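Local coordinates for E3 SUMO-protein ligase SIZ1 (Saccharomyces cerevisiae, PDB 3I2D) that acts as a SUMO E3 ligase that promotes attachment of SUMO (Smt3) to septins and PCNA, partnering the conjugating enzyme Ubc9 through its SP-RING zinc finger, at residues I66-S71 against E135-P140; F100-A105 against P173-Y178; L121-I126 against K193-F198. All coordinates share one frame; numbering follows the deposited sequence.

Interaction 1 of 3, residues I66-S71 against E135-P140; sequences IHFKES and EPIQFP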
ATOM      1  N   ILE A  66      13.983   3.676  13.630  1.00 62.12           N
ATOM      2  CA  ILE A  66      12.938   2.825  13.055  1.00 58.52           C
ATOM      3  C   ILE A  66      12.027   3.537  12.063  1.00 55.49           C
ATOM      4  O   ILE A  66      11.576   4.651  12.299  1.00 62.65           O
ATOM      5  CB  ILE A  66      12.081   2.158  14.181  1.00 61.88           C
ATOM      6  CG1 ILE A  66      12.913   1.067  14.867  1.00 59.37           C
ATOM      7  CG2 ILE A  66      10.773   1.572  13.613  1.00 52.11           C
ATOM      8  CD1 ILE A  66      12.231   0.416  16.044  1.00 56.01           C
ATOM      9  N   HIS A  67      11.764   2.879  10.943  1.00 52.13           N
ATOM     10  CA  HIS A  67      10.925   3.446   9.904  1.00 45.79           C
ATOM     11  C   HIS A  67      10.126   2.332   9.259  1.00 46.21           C
ATOM     12  O   HIS A  67      10.658   1.529   8.505  1.00 46.89           O
ATOM     13  CB  HIS A  67      11.792   4.134   8.855  1.00 49.63           C
ATOM     14  CG  HIS A  67      11.005   4.772   7.756  1.00 57.00           C
ATOM     15  ND1 HIS A  67      10.138   5.818   7.979  1.00 62.14           N
ATOM     16  CD2 HIS A  67      10.913   4.479   6.439  1.00 55.68           C
ATOM     17  CE1 HIS A  67       9.542   6.140   6.845  1.00 64.64           C
ATOM     18  NE2 HIS A  67       9.994   5.342   5.895  1.00 58.82           N
ATOM     19  N   PHE A  68       8.835   2.283   9.527  1.00 48.84           N
ATOM     20  CA  PHE A  68       8.042   1.211   8.958  1.00 50.08           C
ATOM     21  C   PHE A  68       7.906   1.252   7.444  1.00 50.59           C
ATOM     22  O   PHE A  68       7.758   2.320   6.860  1.00 50.45           O
ATOM     23  CB  PHE A  68       6.664   1.186   9.607  1.00 44.66           C
ATOM     24  CG  PHE A  68       6.710   0.926  11.077  1.00 48.24           C
ATOM     25  CD1 PHE A  68       6.614   1.973  11.987  1.00 46.36           C
ATOM     26  CD2 PHE A  68       6.923  -0.360  11.559  1.00 48.57           C
ATOM     27  CE1 PHE A  68       6.734   1.749  13.351  1.00 42.86           C
ATOM     28  CE2 PHE A  68       7.045  -0.590  12.925  1.00 48.02           C
ATOM     29  CZ  PHE A  68       6.950   0.471  13.819  1.00 43.92           C
ATOM     30  N   LYS A  69       7.972   0.073   6.822  1.00 52.39           N
ATOM     31  CA  LYS A  69       7.814  -0.045   5.381  1.00 55.97           C
ATOM     32  C   LYS A  69       6.527   0.675   5.021  1.00 54.04           C
ATOM     33  O   LYS A  69       5.465   0.420   5.604  1.00 50.47           O
ATOM     34  CB  LYS A  69       7.691  -1.508   4.956  1.00 56.21           C
ATOM     35  CG  LYS A  69       8.947  -2.329   5.090  1.00 68.35           C
ATOM     36  CD  LYS A  69       8.748  -3.692   4.432  1.00 74.58           C
ATOM     37  CE  LYS A  69       9.915  -4.633   4.698  1.00 75.41           C
ATOM     38  NZ  LYS A  69       9.720  -5.940   4.009  1.00 79.78           N
ATOM     39  N   GLU A  70       6.622   1.563   4.046  1.00 51.94           N
ATOM     40  CA  GLU A  70       5.472   2.336   3.632  1.00 56.01           C
ATOM     41  C   GLU A  70       4.495   1.623   2.716  1.00 48.95           C
ATOM     42  O   GLU A  70       4.771   0.567   2.158  1.00 42.15           O
ATOM     43  CB  GLU A  70       5.933   3.627   2.955  1.00 62.60           C
ATOM     44  CG  GLU A  70       6.707   4.570   3.856  1.00 71.14           C
ATOM     45  CD  GLU A  70       7.718   5.368   3.073  1.00 79.82           C
ATOM     46  OE1 GLU A  70       7.321   5.977   2.058  1.00 85.89           O
ATOM     47  OE2 GLU A  70       8.908   5.378   3.464  1.00 83.72           O
ATOM     48  N   SER A  71       3.324   2.233   2.610  1.00 47.40           N
ATOM     49  CA  SER A  71       2.255   1.778   1.757  1.00 43.19           C
ATOM     50  C   SER A  71       1.714   3.057   1.161  1.00 48.26           C
ATOM     51  O   SER A  71       1.598   4.074   1.850  1.00 47.19           O
ATOM     52  CB  SER A  71       1.159   1.111   2.565  1.00 45.63           C
ATOM     53  OG  SER A  71       0.069   0.784   1.724  1.00 55.20           O
ATOM     54  N   GLU A 135      11.592  -1.207   8.506  1.00 55.53           N
ATOM     55  CA  GLU A 135      10.895  -2.069   9.452  1.00 49.96           C
ATOM     56  C   GLU A 135       9.600  -2.726   8.961  1.00 52.23           C
ATOM     57  O   GLU A 135       8.750  -2.076   8.357  1.00 56.91           O
ATOM     58  CB  GLU A 135      10.593  -1.250  10.709  1.00 46.53           C
ATOM     59  CG  GLU A 135      10.146  -2.062  11.908  1.00 54.45           C
ATOM     60  CD  GLU A 135      11.303  -2.512  12.780  1.00 51.92           C
ATOM     61  OE1 GLU A 135      12.386  -2.807  12.246  1.00 57.68           O
ATOM     62  OE2 GLU A 135      11.125  -2.584  14.008  1.00 57.63           O
ATOM     63  N   PRO A 136       9.443  -4.038   9.196  1.00 52.99           N
ATOM     64  CA  PRO A 136       8.200  -4.691   8.753  1.00 47.91           C
ATOM     65  C   PRO A 136       7.236  -4.478   9.900  1.00 46.61           C
ATOM     66  O   PRO A 136       7.658  -4.427  11.057  1.00 44.85           O
ATOM     67  CB  PRO A 136       8.575  -6.169   8.652  1.00 42.90           C
ATOM     68  CG  PRO A 136      10.109  -6.192   8.746  1.00 45.29           C
ATOM     69  CD  PRO A 136      10.431  -5.032   9.643  1.00 50.06           C
ATOM     70  N   ILE A 137       5.954  -4.333   9.615  1.00 48.84           N
ATOM     71  CA  ILE A 137       5.017  -4.164  10.716  1.00 44.97           C
ATOM     72  C   ILE A 137       4.817  -5.538  11.328  1.00 46.10           C
ATOM     73  O   ILE A 137       4.321  -6.450  10.677  1.00 52.80           O
ATOM     74  CB  ILE A 137       3.682  -3.625  10.240  1.00 44.91           C
ATOM     75  CG1 ILE A 137       3.860  -2.181   9.772  1.00 47.87           C
ATOM     76  CG2 ILE A 137       2.652  -3.743  11.347  1.00 41.16           C
ATOM     77  CD1 ILE A 137       2.662  -1.620   9.028  1.00 40.91           C
ATOM     78  N   GLN A 138       5.213  -5.693  12.581  1.00 47.19           N
ATOM     79  CA  GLN A 138       5.072  -6.976  13.231  1.00 48.38           C
ATOM     80  C   GLN A 138       4.827  -6.907  14.729  1.00 51.11           C
ATOM     81  O   GLN A 138       5.706  -6.507  15.490  1.00 46.92           O
ATOM     82  CB  GLN A 138       6.307  -7.815  12.981  1.00 48.37           C
ATOM     83  CG  GLN A 138       6.085  -9.269  13.270  1.00 67.48           C
ATOM     84  CD  GLN A 138       7.364 -10.063  13.167  1.00 77.78           C
ATOM     85  OE1 GLN A 138       8.260  -9.925  14.003  1.00 79.41           O
ATOM     86  NE2 GLN A 138       7.471 -10.888  12.127  1.00 77.91           N
ATOM     87  N   PHE A 139       3.616  -7.302  15.125  1.00 47.95           N
ATOM     88  CA  PHE A 139       3.191  -7.358  16.513  1.00 46.01           C
ATOM     89  C   PHE A 139       3.558  -8.714  17.124  1.00 49.66           C
ATOM     90  O   PHE A 139       3.641  -9.714  16.423  1.00 60.01           O
ATOM     91  CB  PHE A 139       1.678  -7.218  16.596  1.00 44.36           C
ATOM     92  CG  PHE A 139       1.192  -5.822  16.455  1.00 45.17           C
ATOM     93  CD1 PHE A 139       1.265  -5.166  15.241  1.00 44.74           C
ATOM     94  CD2 PHE A 139       0.677  -5.145  17.554  1.00 39.92           C
ATOM     95  CE1 PHE A 139       0.833  -3.850  15.128  1.00 50.07           C
ATOM     96  CE2 PHE A 139       0.250  -3.844  17.449  1.00 39.71           C
ATOM     97  CZ  PHE A 139       0.329  -3.190  16.234  1.00 40.46           C
ATOM     98  N   PRO A 140       3.797  -8.771  18.438  1.00 50.25           N
ATOM     99  CA  PRO A 140       4.127 -10.087  18.988  1.00 48.95           C
ATOM    100  C   PRO A 140       2.854 -10.942  19.051  1.00 48.50           C
ATOM    101  O   PRO A 140       1.770 -10.413  19.258  1.00 46.86           O
ATOM    102  CB  PRO A 140       4.669  -9.753  20.372  1.00 47.98           C
ATOM    103  CG  PRO A 140       3.910  -8.509  20.735  1.00 55.42           C
ATOM    104  CD  PRO A 140       3.988  -7.716  19.448  1.00 51.90           C
TER
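E135 O is approached by two consecutive residues of the 66-71 loop. K69 N donates to it over 2.8 Å, almost straight at 168° and in the carbonyl plane, while F68 CA adds a CA-H...O contact at 3.4 Å. The return bond, from E135 N to H67 O at 2.9 Å, is bent and weak. The two segments meet backbone to backbone at F68 and E135, and the side chains fill in around that point. With CG anti to its backbone N (chi1 -167°) and a bend at chi2, E135 runs alongside F68 in the same direction, and E135 CG lies 3.6 Å from F68 CE2; the carboxylate plane is turned 65° from the ring. I66 CG2 sits over one face of the F68 ring, offset toward the rim, and also touches the E135 methylenes. P136 O approaches the ring edge, and I137 CG1 comes obliquely to F68 CD2 at 4.0 Å. The F68 ring also meets F122 of strand 117-125, which ties the contact to the sheet. Such an arrangement is an isolated beta bridge, here joining the loop that leads into strand 74-90 to the loop that follows strand 117-125 within the PINIT domain.

Interaction 2 of 3, residues F100-A105 against P173-Y178; sequences FKLSKA and PHLKPY
Y178 reaches K104 with the far end of its ring, although its CB sets off away from the 100-105 segment. From that CB, chi1 of -169° turns CG to the side opposite the backbone N, which carries the ring back toward residues 103 and 104. Its CE1 then comes to 3.6 Å from K104 CA and also approaches S103 O; CZ lies near K104 CA, and OH ends beside K104 CA and CB. K104 CA is thus met at the edge of the ring, in its plane, while S103 O comes in obliquely. Replacing Y178 by an alanine would probably open a gap beside the first turn of the helix and leave the S103-K104 backbone without its aromatic neighbour. That turn belongs to helix 104-111, which follows strand 93-100 in the PINIT domain; S103 is its N-cap, and S103 OG accepts a hydrogen bond from D106 N. A second point of contact is polar: K101 NZ, on a chain bent at both outer torsions, makes a weak hydrogen bond to Y178 O at 3.3 Å. At the other end of the segment the contact is between apolar side chains. L175 sends one methyl, CD2, to the edge of the F100 ring, 3.8 Å from F100 CE1, and the other, CD1, against L102 CD1, the two leucine side chains set roughly perpendicular; the exact spacing of these methyls is uncertain at 2.60 Å resolution. L110 of the helix touches both L102 and L175, and F100 packs on I80 and L83 of strand 74-90.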
ATOM      1  N   PHE A 100      -2.887   8.865  27.075  1.00 74.05           N
ATOM      2  CA  PHE A 100      -2.626  10.049  26.279  1.00 73.05           C
ATOM      3  C   PHE A 100      -3.940  10.769  26.036  1.00 74.24           C
ATOM      4  O   PHE A 100      -4.993  10.136  25.954  1.00 74.52           O
ATOM      5  CB  PHE A 100      -1.988   9.630  24.943  1.00 70.24           C
ATOM      6  CG  PHE A 100      -2.874   8.745  24.098  1.00 68.92           C
ATOM      7  CD1 PHE A 100      -3.655   9.285  23.078  1.00 64.99           C
ATOM      8  CD2 PHE A 100      -2.985   7.387  24.372  1.00 65.09           C
ATOM      9  CE1 PHE A 100      -4.534   8.494  22.349  1.00 60.02           C
ATOM     10  CE2 PHE A 100      -3.866   6.584  23.646  1.00 66.38           C
ATOM     11  CZ  PHE A 100      -4.643   7.141  22.633  1.00 62.27           C
ATOM     12  N   LYS A 101      -3.875  12.092  25.955  1.00 80.09           N
ATOM     13  CA  LYS A 101      -5.053  12.903  25.666  1.00 82.86           C
ATOM     14  C   LYS A 101      -4.807  13.567  24.318  1.00 81.47           C
ATOM     15  O   LYS A 101      -3.710  14.051  24.045  1.00 80.54           O
ATOM     16  CB  LYS A 101      -5.272  13.976  26.735  1.00 87.24           C
ATOM     17  CG  LYS A 101      -5.871  13.458  28.033  1.00 92.89           C
ATOM     18  CD  LYS A 101      -6.484  14.591  28.854  1.00 93.29           C
ATOM     19  CE  LYS A 101      -7.794  15.105  28.237  1.00 94.07           C
ATOM     20  NZ  LYS A 101      -7.652  15.708  26.872  1.00 92.01           N
ATOM     21  N   LEU A 102      -5.821  13.577  23.467  1.00 83.82           N
ATOM     22  CA  LEU A 102      -5.662  14.183  22.154  1.00 87.86           C
ATOM     23  C   LEU A 102      -5.685  15.696  22.230  1.00 89.30           C
ATOM     24  O   LEU A 102      -6.644  16.285  22.737  1.00 90.89           O
ATOM     25  CB  LEU A 102      -6.763  13.708  21.206  1.00 83.88           C
ATOM     26  CG  LEU A 102      -6.602  12.276  20.712  1.00 78.60           C
ATOM     27  CD1 LEU A 102      -7.666  11.986  19.670  1.00 75.71           C
ATOM     28  CD2 LEU A 102      -5.203  12.102  20.126  1.00 68.89           C
ATOM     29  N   SER A 103      -4.630  16.322  21.716  1.00 88.53           N
ATOM     30  CA  SER A 103      -4.548  17.774  21.720  1.00 90.03           C
ATOM     31  C   SER A 103      -5.629  18.356  20.812  1.00 91.69           C
ATOM     32  O   SER A 103      -6.390  17.629  20.168  1.00 85.49           O
ATOM     33  CB  SER A 103      -3.180  18.242  21.222  1.00 84.93           C
ATOM     34  OG  SER A 103      -3.091  18.107  19.815  1.00 82.13           O
ATOM     35  N   LYS A 104      -5.697  19.678  20.781  1.00 96.68           N
ATOM     36  CA  LYS A 104      -6.667  20.360  19.944  1.00100.47           C
ATOM     37  C   LYS A 104      -6.405  19.882  18.519  1.00101.08           C
ATOM     38  O   LYS A 104      -7.212  19.148  17.944  1.00103.07           O
ATOM     39  CB  LYS A 104      -6.461  21.878  20.060  1.00103.07           C
ATOM     40  CG  LYS A 104      -7.456  22.767  19.309  1.00103.42           C
ATOM     41  CD  LYS A 104      -7.097  24.245  19.521  1.00104.25           C
ATOM     42  CE  LYS A 104      -8.035  25.192  18.785  1.00103.09           C
ATOM     43  NZ  LYS A 104      -7.679  26.624  19.034  1.00 95.96           N
ATOM     44  N   ALA A 105      -5.249  20.276  17.984  1.00 98.90           N
ATOM     45  CA  ALA A 105      -4.823  19.942  16.627  1.00 96.96           C
ATOM     46  C   ALA A 105      -4.995  18.474  16.226  1.00 97.42           C
ATOM     47  O   ALA A 105      -5.329  18.176  15.078  1.00 98.46           O
ATOM     48  CB  ALA A 105      -3.370  20.367  16.433  1.00 92.73           C
ATOM     49  N   PRO A 173     -11.827   4.426  16.224  1.00 64.98           N
ATOM     50  CA  PRO A 173     -13.228   4.326  16.648  1.00 64.05           C
ATOM     51  C   PRO A 173     -13.462   4.134  18.146  1.00 66.78           C
ATOM     52  O   PRO A 173     -14.609   4.082  18.584  1.00 75.81           O
ATOM     53  CB  PRO A 173     -13.756   3.145  15.829  1.00 65.89           C
ATOM     54  CG  PRO A 173     -12.552   2.279  15.662  1.00 62.90           C
ATOM     55  CD  PRO A 173     -11.467   3.307  15.334  1.00 65.48           C
ATOM     56  N   HIS A 174     -12.399   4.038  18.935  1.00 68.10           N
ATOM     57  CA  HIS A 174     -12.549   3.825  20.377  1.00 65.82           C
ATOM     58  C   HIS A 174     -11.931   4.919  21.229  1.00 66.22           C
ATOM     59  O   HIS A 174     -11.779   4.760  22.441  1.00 63.12           O
ATOM     60  CB  HIS A 174     -11.949   2.475  20.772  1.00 66.94           C
ATOM     61  CG  HIS A 174     -12.465   1.341  19.951  1.00 70.97           C
ATOM     62  ND1 HIS A 174     -13.762   0.887  20.053  1.00 72.97           N
ATOM     63  CD2 HIS A 174     -11.894   0.635  18.949  1.00 71.84           C
ATOM     64  CE1 HIS A 174     -13.968  -0.047  19.142  1.00 75.37           C
ATOM     65  NE2 HIS A 174     -12.852  -0.217  18.458  1.00 75.08           N
ATOM     66  N   LEU A 175     -11.557   6.026  20.600  1.00 67.52           N
ATOM     67  CA  LEU A 175     -10.995   7.136  21.354  1.00 75.85           C
ATOM     68  C   LEU A 175     -12.137   7.746  22.167  1.00 81.67           C
ATOM     69  O   LEU A 175     -13.308   7.634  21.780  1.00 82.85           O
ATOM     70  CB  LEU A 175     -10.421   8.201  20.414  1.00 69.43           C
ATOM     71  CG  LEU A 175      -9.059   7.949  19.769  1.00 71.17           C
ATOM     72  CD1 LEU A 175      -8.759   9.073  18.798  1.00 66.97           C
ATOM     73  CD2 LEU A 175      -7.975   7.866  20.836  1.00 65.98           C
ATOM     74  N   LYS A 176     -11.803   8.365  23.298  1.00 80.91           N
ATOM     75  CA  LYS A 176     -12.810   9.015  24.130  1.00 80.42           C
ATOM     76  C   LYS A 176     -12.940  10.465  23.641  1.00 84.57           C
ATOM     77  O   LYS A 176     -12.129  10.917  22.826  1.00 83.71           O
ATOM     78  CB  LYS A 176     -12.395   8.966  25.602  1.00 79.14           C
ATOM     79  CG  LYS A 176     -12.693   7.638  26.289  1.00 76.10           C
ATOM     80  CD  LYS A 176     -12.252   7.663  27.755  1.00 84.35           C
ATOM     81  CE  LYS A 176     -12.626   6.374  28.485  1.00 79.49           C
ATOM     82  NZ  LYS A 176     -14.084   6.101  28.388  1.00 77.53           N
ATOM     83  N   PRO A 177     -13.970  11.204  24.113  1.00 87.26           N
ATOM     84  CA  PRO A 177     -14.205  12.603  23.717  1.00 83.52           C
ATOM     85  C   PRO A 177     -13.101  13.618  24.042  1.00 82.45           C
ATOM     86  O   PRO A 177     -12.554  13.633  25.143  1.00 80.10           O
ATOM     87  CB  PRO A 177     -15.524  12.934  24.412  1.00 84.58           C
ATOM     88  CG  PRO A 177     -16.247  11.606  24.415  1.00 83.84           C
ATOM     89  CD  PRO A 177     -15.136  10.673  24.851  1.00 87.92           C
ATOM     90  N   TYR A 178     -12.795  14.460  23.058  1.00 85.16           N
ATOM     91  CA  TYR A 178     -11.777  15.517  23.134  1.00 95.03           C
ATOM     92  C   TYR A 178     -10.970  15.609  24.431  1.00 98.72           C
ATOM     93  O   TYR A 178      -9.817  15.172  24.484  1.00 98.13           O
ATOM     94  CB  TYR A 178     -12.429  16.878  22.856  1.00 97.86           C
ATOM     95  CG  TYR A 178     -11.437  18.000  22.661  1.00104.33           C
ATOM     96  CD1 TYR A 178     -10.592  18.022  21.547  1.00108.24           C
ATOM     97  CD2 TYR A 178     -11.318  19.023  23.600  1.00105.40           C
ATOM     98  CE1 TYR A 178      -9.651  19.038  21.374  1.00107.75           C
ATOM     99  CE2 TYR A 178     -10.378  20.045  23.440  1.00106.92           C
ATOM    100  CZ  TYR A 178      -9.549  20.043  22.326  1.00108.01           C
ATOM    101  OH  TYR A 178      -8.612  21.035  22.173  1.00106.86           O
TER

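Interaction 3 of 3, residues L121-I126 against K193-F198; sequences LFSGMI and KEYKLF
The Y195 ring has M125 running alongside it in the same direction. M125 CG is 3.7 Å from Y195 CE2, and M125 SD stands 5.4 Å from the ring centroid, 35° off the normal, an oblique Met-aromatic contact. S123 OG and G124 O also come to this ring obliquely. At the far end of the pairing, F198 O lies at the edge of the F122 ring, near its plane. Between these aromatic groups the backbones form a regular antiparallel pairing. F122 with F198 and G124 with K196 are hydrogen-bonded pairs, whereas S123 with L197 is non-hydrogen-bonded. F122 N donates almost straight to F198 O at 2.8 Å; K196 N reaches G124 O over the same distance, a little more bent. Just past the strand, I126 N continues the pattern to E194 O at 3.0 Å, from above the carbonyl plane. S123 and L197 share one face of the sheet, with S123 CB 3.9 Å from L197 CG; beside them L121 CD2 approaches L197 CD2 at 4.0 Å. S123 OG is hydrogen-bonded to Q138 O. The side chains of F122, K196 and F198 set out on the other face; K196 then leads away from strand 117-125, its NZ hydrogen-bonded to N86 OD1. In the four-stranded sheet these are the two inner strands: 195-204 pairs on its far side with strand 74-90, through backbone hydrogen bonds of Y195 with V87 and L197 with M85, while 117-125 is flanked by strand 169-170 through a backbone bond of L121 with A169.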
ATOM      1  N   LEU A 121      -1.829   2.107  15.294  1.00 51.88           N
ATOM      2  CA  LEU A 121      -0.791   1.695  16.205  1.00 47.30           C
ATOM      3  C   LEU A 121       0.098   0.751  15.396  1.00 52.02           C
ATOM      4  O   LEU A 121      -0.395  -0.163  14.726  1.00 47.34           O
ATOM      5  CB  LEU A 121      -1.389   0.983  17.400  1.00 49.46           C
ATOM      6  CG  LEU A 121      -0.374   0.482  18.420  1.00 51.06           C
ATOM      7  CD1 LEU A 121       0.498   1.631  18.912  1.00 37.24           C
ATOM      8  CD2 LEU A 121      -1.134  -0.182  19.554  1.00 50.40           C
ATOM      9  N   PHE A 122       1.400   1.010  15.416  1.00 49.04           N
ATOM     10  CA  PHE A 122       2.355   0.180  14.690  1.00 52.99           C
ATOM     11  C   PHE A 122       3.211  -0.585  15.677  1.00 51.98           C
ATOM     12  O   PHE A 122       3.344  -0.190  16.836  1.00 52.34           O
ATOM     13  CB  PHE A 122       3.295   1.022  13.814  1.00 50.06           C
ATOM     14  CG  PHE A 122       2.640   1.608  12.606  1.00 57.76           C
ATOM     15  CD1 PHE A 122       1.747   2.665  12.726  1.00 55.81           C
ATOM     16  CD2 PHE A 122       2.910   1.098  11.345  1.00 56.05           C
ATOM     17  CE1 PHE A 122       1.137   3.198  11.617  1.00 47.41           C
ATOM     18  CE2 PHE A 122       2.300   1.626  10.224  1.00 53.24           C
ATOM     19  CZ  PHE A 122       1.413   2.680  10.361  1.00 57.05           C
ATOM     20  N   SER A 123       3.806  -1.670  15.202  1.00 44.56           N
ATOM     21  CA  SER A 123       4.672  -2.469  16.031  1.00 41.87           C
ATOM     22  C   SER A 123       5.787  -3.000  15.170  1.00 42.04           C
ATOM     23  O   SER A 123       5.576  -3.321  14.018  1.00 46.60           O
ATOM     24  CB  SER A 123       3.899  -3.624  16.638  1.00 43.57           C
ATOM     25  OG  SER A 123       4.754  -4.444  17.406  1.00 53.89           O
ATOM     26  N   GLY A 124       6.983  -3.082  15.729  1.00 45.20           N
ATOM     27  CA  GLY A 124       8.112  -3.602  14.987  1.00 44.57           C
ATOM     28  C   GLY A 124       9.101  -4.166  15.979  1.00 41.91           C
ATOM     29  O   GLY A 124       9.002  -3.889  17.166  1.00 48.09           O
ATOM     30  N   MET A 125      10.050  -4.964  15.522  1.00 48.00           N
ATOM     31  CA  MET A 125      11.028  -5.516  16.452  1.00 54.93           C
ATOM     32  C   MET A 125      12.196  -4.547  16.612  1.00 52.49           C
ATOM     33  O   MET A 125      12.531  -3.820  15.686  1.00 48.05           O
ATOM     34  CB  MET A 125      11.574  -6.853  15.949  1.00 56.81           C
ATOM     35  CG  MET A 125      10.533  -7.869  15.578  1.00 60.16           C
ATOM     36  SD  MET A 125      11.368  -9.318  14.927  1.00 70.24           S
ATOM     37  CE  MET A 125      10.803 -10.533  16.090  1.00 71.38           C
ATOM     38  N   ILE A 126      12.809  -4.543  17.791  1.00 53.29           N
ATOM     39  CA  ILE A 126      13.953  -3.691  18.047  1.00 54.66           C
ATOM     40  C   ILE A 126      15.147  -4.232  17.244  1.00 58.25           C
ATOM     41  O   ILE A 126      15.994  -3.477  16.776  1.00 62.10           O
ATOM     42  CB  ILE A 126      14.276  -3.656  19.551  1.00 53.11           C
ATOM     43  CG1 ILE A 126      13.375  -2.634  20.250  1.00 58.04           C
ATOM     44  CG2 ILE A 126      15.713  -3.245  19.775  1.00 62.39           C
ATOM     45  CD1 ILE A 126      11.900  -2.872  20.079  1.00 60.54           C
ATOM     46  N   LYS A 193      11.691 -11.889  21.480  1.00 53.56           N
ATOM     47  CA  LYS A 193      12.331 -10.687  20.975  1.00 50.70           C
ATOM     48  C   LYS A 193      11.622  -9.463  21.541  1.00 48.66           C
ATOM     49  O   LYS A 193      10.505  -9.580  22.024  1.00 49.12           O
ATOM     50  CB  LYS A 193      12.256 -10.694  19.446  1.00 47.05           C
ATOM     51  CG  LYS A 193      12.479 -12.074  18.875  1.00 55.08           C
ATOM     52  CD  LYS A 193      13.050 -12.057  17.462  1.00 68.76           C
ATOM     53  CE  LYS A 193      14.415 -11.379  17.384  1.00 71.47           C
ATOM     54  NZ  LYS A 193      14.885 -11.331  15.960  1.00 74.48           N
ATOM     55  N   GLU A 194      12.278  -8.304  21.507  1.00 52.25           N
ATOM     56  CA  GLU A 194      11.666  -7.066  21.985  1.00 53.88           C
ATOM     57  C   GLU A 194      10.973  -6.349  20.833  1.00 53.80           C
ATOM     58  O   GLU A 194      11.407  -6.443  19.690  1.00 49.39           O
ATOM     59  CB  GLU A 194      12.705  -6.133  22.592  1.00 60.86           C
ATOM     60  CG  GLU A 194      12.996  -6.403  24.047  1.00 77.12           C
ATOM     61  CD  GLU A 194      13.808  -5.297  24.686  1.00 83.20           C
ATOM     62  OE1 GLU A 194      14.913  -5.005  24.168  1.00 86.82           O
ATOM     63  OE2 GLU A 194      13.339  -4.722  25.698  1.00 81.21           O
ATOM     64  N   TYR A 195       9.888  -5.642  21.134  1.00 48.08           N
ATOM     65  CA  TYR A 195       9.157  -4.911  20.109  1.00 48.15           C
ATOM     66  C   TYR A 195       8.882  -3.488  20.584  1.00 50.36           C
ATOM     67  O   TYR A 195       8.817  -3.223  21.776  1.00 46.83           O
ATOM     68  CB  TYR A 195       7.812  -5.571  19.803  1.00 43.76           C
ATOM     69  CG  TYR A 195       7.857  -7.006  19.333  1.00 39.36           C
ATOM     70  CD1 TYR A 195       8.193  -8.045  20.208  1.00 37.46           C
ATOM     71  CD2 TYR A 195       7.506  -7.331  18.027  1.00 26.61           C
ATOM     72  CE1 TYR A 195       8.167  -9.372  19.787  1.00 39.57           C
ATOM     73  CE2 TYR A 195       7.477  -8.640  17.598  1.00 40.25           C
ATOM     74  CZ  TYR A 195       7.806  -9.656  18.478  1.00 41.63           C
ATOM     75  OH  TYR A 195       7.764 -10.950  18.031  1.00 43.98           O
ATOM     76  N   LYS A 196       8.706  -2.569  19.651  1.00 48.47           N
ATOM     77  CA  LYS A 196       8.421  -1.199  20.033  1.00 51.91           C
ATOM     78  C   LYS A 196       7.184  -0.766  19.253  1.00 53.31           C
ATOM     79  O   LYS A 196       7.076  -1.026  18.055  1.00 51.33           O
ATOM     80  CB  LYS A 196       9.622  -0.298  19.715  1.00 50.57           C
ATOM     81  CG  LYS A 196       9.622   1.020  20.459  1.00 55.76           C
ATOM     82  CD  LYS A 196      10.932   1.761  20.252  1.00 73.24           C
ATOM     83  CE  LYS A 196      10.979   3.093  21.011  1.00 80.73           C
ATOM     84  NZ  LYS A 196      10.912   2.939  22.498  1.00 81.04           N
ATOM     85  N   LEU A 197       6.235  -0.136  19.937  1.00 49.38           N
ATOM     86  CA  LEU A 197       5.023   0.313  19.278  1.00 49.13           C
ATOM     87  C   LEU A 197       5.003   1.826  19.168  1.00 52.19           C
ATOM     88  O   LEU A 197       5.621   2.515  19.970  1.00 55.61           O
ATOM     89  CB  LEU A 197       3.795  -0.173  20.039  1.00 45.60           C
ATOM     90  CG  LEU A 197       3.587  -1.690  20.038  1.00 49.22           C
ATOM     91  CD1 LEU A 197       4.677  -2.384  20.856  1.00 48.69           C
ATOM     92  CD2 LEU A 197       2.232  -1.994  20.629  1.00 51.93           C
ATOM     93  N   PHE A 198       4.309   2.334  18.154  1.00 53.05           N
ATOM     94  CA  PHE A 198       4.188   3.767  17.934  1.00 49.23           C
ATOM     95  C   PHE A 198       2.761   4.090  17.554  1.00 50.85           C
ATOM     96  O   PHE A 198       2.102   3.314  16.873  1.00 54.83           O
ATOM     97  CB  PHE A 198       5.076   4.230  16.795  1.00 48.94           C
ATOM     98  CG  PHE A 198       6.527   3.985  17.012  1.00 56.08           C
ATOM     99  CD1 PHE A 198       7.068   2.721  16.823  1.00 61.07           C
ATOM    100  CD2 PHE A 198       7.365   5.025  17.378  1.00 53.38           C
ATOM    101  CE1 PHE A 198       8.429   2.501  16.994  1.00 64.16           C
ATOM    102  CE2 PHE A 198       8.721   4.817  17.552  1.00 56.10           C
ATOM    103  CZ  PHE A 198       9.257   3.557  17.360  1.00 62.88           C
TER

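In the fold
From the N terminus the segments run 66-71, 100-105, 121-126, 135-140, 173-178 and 193-198, and the first three pair with the last three in the same order. Each contact crosses both others and none is nested. Interaction 1 closes a loop of 63 residues, interaction 2 one of 67 and interaction 3 one of 66, all inside the PINIT domain and away from the zinc site. Interactions 1 and 3 adjoin, their centres about 8 Å apart, with a probable hydrogen bond from Q138 N to S123 O between them, so loops and central strands form one region. Interaction 2, about 22 Å from interaction 3 between centres, joins the start of helix 104-111 to the loop before strand 182-191.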